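Local coordinates for methyl-accepting chemotaxis protein (Vibrio parahaemolyticus, PDB 4EXO) that probably senses small organic ligands such as pyruvate in the periplasm through its Cache-type PAS domain and passes the signal to the chemotaxis machinery, at residues A28-P31 with L32-D36. Sequence-based numbering, arbitrary orientation.
Sequences AIKP and LYDSD
Lys-30 and Asp-34 join one turn apart on the outer face of the short helix 30-34, a compact example of the i to i+4 salt bridge. The lysine chain runs out nearly extended, with CG anti to the backbone N (chi1 -171°), and bends only at chi4, which swings NZ to 2.7 Å from Asp-34 OD2. NZ meets that oxygen almost along its C-O axis, and Lys-30 CG also comes within 3.3 Å of it. This pair stands on the exposed side, where solvent probably weakens its electrostatic gain.

Beneath it the backbone is drawn tight. Tyr-33 N donates to Ile-29 O at 2.8 Å, and Asp-34 N to Lys-30 O at the same length, each with a nearly straight N-H...O angle of 168°. Further along, Pro-31 O is gripped twice by one residue: Ser-35 N approaches at 3.2 Å and Ser-35 OG at 2.9 Å, from opposite faces of the carbonyl plane. A chi1 of 71° sets OG between the serine's own backbone N and carbonyl carbon, from where it can reach back to Pro-31 O.

The closely packed part lies around Ile-29, which is buried; the turn also brings Leu-32 CB and Tyr-33 CB close to Ile-29 O. This short helix follows the long helix 2-28 after a break; Ile-29 and Leu-32 rest on helix 42-51, while Ile-29 and Tyr-33 reach Leu-131 of strand 120-131. Tyr-33 also meets Trp-134 edge-to-face, and Pro-31 packs on Ala-51 of the second subunit.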
ATOM      1  N   ALA A  28       5.799  -1.574  -5.585  1.00 22.02           N
ATOM      2  CA  ALA A  28       4.997  -2.424  -6.470  1.00 21.93           C
ATOM      3  C   ALA A  28       5.490  -2.402  -7.915  1.00 22.53           C
ATOM      4  O   ALA A  28       5.397  -3.430  -8.610  1.00 22.41           O
ATOM      5  CB  ALA A  28       3.495  -2.073  -6.401  1.00 22.51           C
ATOM      6  N   ILE A  29       5.990  -1.239  -8.371  1.00 21.47           N
ATOM      7  CA  ILE A  29       6.460  -1.097  -9.756  1.00 22.29           C
ATOM      8  C   ILE A  29       7.979  -1.211  -9.863  1.00 22.76           C
ATOM      9  O   ILE A  29       8.541  -1.060 -10.933  1.00 22.17           O
ATOM     10  CB  ILE A  29       5.963   0.230 -10.400  1.00 22.22           C
ATOM     11  CG1 ILE A  29       6.564   1.438  -9.660  1.00 20.51           C
ATOM     12  CG2 ILE A  29       4.405   0.251 -10.398  1.00 22.31           C
ATOM     13  CD1 ILE A  29       6.732   2.707 -10.489  1.00 23.49           C
ATOM     14  N   LYS A  30       8.653  -1.489  -8.752  1.00 24.46           N
ATOM     15  CA  LYS A  30      10.121  -1.522  -8.775  1.00 26.89           C
ATOM     16  C   LYS A  30      10.743  -2.520  -9.795  1.00 27.24           C
ATOM     17  O   LYS A  30      11.699  -2.168 -10.490  1.00 26.92           O
ATOM     18  CB  LYS A  30      10.674  -1.724  -7.356  1.00 27.24           C
ATOM     19  CG  LYS A  30      12.166  -1.568  -7.265  1.00 32.59           C
ATOM     20  CD  LYS A  30      12.623  -1.296  -5.831  1.00 38.29           C
ATOM     21  CE  LYS A  30      14.138  -0.987  -5.820  1.00 40.89           C
ATOM     22  NZ  LYS A  30      14.915  -2.180  -6.189  1.00 42.54           N
ATOM     23  N   PRO A  31      10.203  -3.753  -9.891  1.00 28.04           N
ATOM     24  CA  PRO A  31      10.752  -4.713 -10.884  1.00 28.62           C
ATOM     25  C   PRO A  31      10.697  -4.122 -12.291  1.00 28.35           C
ATOM     26  O   PRO A  31      11.691  -4.175 -13.033  1.00 28.17           O
ATOM     27  CB  PRO A  31       9.783  -5.894 -10.796  1.00 28.77           C
ATOM     28  CG  PRO A  31       9.264  -5.831  -9.372  1.00 30.87           C
ATOM     29  CD  PRO A  31       9.123  -4.360  -9.084  1.00 27.23           C
ATOM     30  N   LEU A  32       9.566  -3.493 -12.625  1.00 27.25           N
ATOM     31  CA  LEU A  32       9.405  -2.827 -13.921  1.00 26.26           C
ATOM     32  C   LEU A  32      10.305  -1.604 -14.110  1.00 26.28           C
ATOM     33  O   LEU A  32      10.951  -1.448 -15.167  1.00 26.36           O
ATOM     34  CB  LEU A  32       7.941  -2.433 -14.113  1.00 26.29           C
ATOM     35  CG  LEU A  32       6.906  -3.534 -14.310  1.00 26.15           C
ATOM     36  CD1 LEU A  32       5.479  -2.971 -14.105  1.00 27.04           C
ATOM     37  CD2 LEU A  32       7.012  -4.196 -15.679  1.00 27.43           C
ATOM     38  N   TYR A  33      10.345  -0.738 -13.103  1.00 25.30           N
ATOM     39  CA  TYR A  33      11.141   0.479 -13.126  1.00 26.18           C
ATOM     40  C   TYR A  33      12.622   0.137 -13.308  1.00 27.97           C
ATOM     41  O   TYR A  33      13.282   0.724 -14.163  1.00 27.73           O
ATOM     42  CB  TYR A  33      10.958   1.229 -11.807  1.00 25.35           C
ATOM     43  CG  TYR A  33      11.521   2.642 -11.742  1.00 25.29           C
ATOM     44  CD1 TYR A  33      10.940   3.690 -12.484  1.00 23.78           C
ATOM     45  CD2 TYR A  33      12.577   2.952 -10.876  1.00 25.34           C
ATOM     46  CE1 TYR A  33      11.426   5.005 -12.401  1.00 25.07           C
ATOM     47  CE2 TYR A  33      13.079   4.272 -10.788  1.00 26.14           C
ATOM     48  CZ  TYR A  33      12.484   5.287 -11.554  1.00 25.94           C
ATOM     49  OH  TYR A  33      12.958   6.582 -11.438  1.00 26.58           O
ATOM     50  N   ASP A  34      13.115  -0.795 -12.489  1.00 29.24           N
ATOM     51  CA  ASP A  34      14.522  -1.189 -12.500  1.00 31.82           C
ATOM     52  C   ASP A  34      14.952  -1.814 -13.842  1.00 32.76           C
ATOM     53  O   ASP A  34      16.054  -1.530 -14.315  1.00 34.01           O
ATOM     54  CB  ASP A  34      14.854  -2.114 -11.318  1.00 31.07           C
ATOM     55  CG  ASP A  34      14.894  -1.374  -9.980  1.00 33.37           C
ATOM     56  OD1 ASP A  34      14.863  -0.128  -9.945  1.00 35.66           O
ATOM     57  OD2 ASP A  34      14.960  -2.034  -8.931  1.00 35.61           O
ATOM     58  N   SER A  35      14.091  -2.645 -14.437  1.00 32.80           N
ATOM     59  CA  SER A  35      14.377  -3.326 -15.703  1.00 33.72           C
ATOM     60  C   SER A  35      13.968  -2.571 -16.974  1.00 34.21           C
ATOM     61  O   SER A  35      14.074  -3.114 -18.084  1.00 33.67           O
ATOM     62  CB  SER A  35      13.710  -4.708 -15.724  1.00 33.78           C
ATOM     63  OG  SER A  35      12.299  -4.601 -15.833  1.00 32.99           O
ATOM     64  N   ASP A  36      13.487  -1.341 -16.816  1.00 33.85           N
ATOM     65  CA  ASP A  36      12.979  -0.584 -17.940  1.00 34.93           C
ATOM     66  C   ASP A  36      14.093  -0.262 -18.948  1.00 36.60           C
ATOM     67  O   ASP A  36      15.226   0.050 -18.554  1.00 36.72           O
ATOM     68  CB  ASP A  36      12.370   0.722 -17.444  1.00 34.09           C
ATOM     69  CG  ASP A  36      11.796   1.552 -18.558  1.00 34.27           C
ATOM     70  OD1 ASP A  36      10.789   1.119 -19.154  1.00 32.37           O
ATOM     71  OD2 ASP A  36      12.352   2.640 -18.846  1.00 34.05           O
TER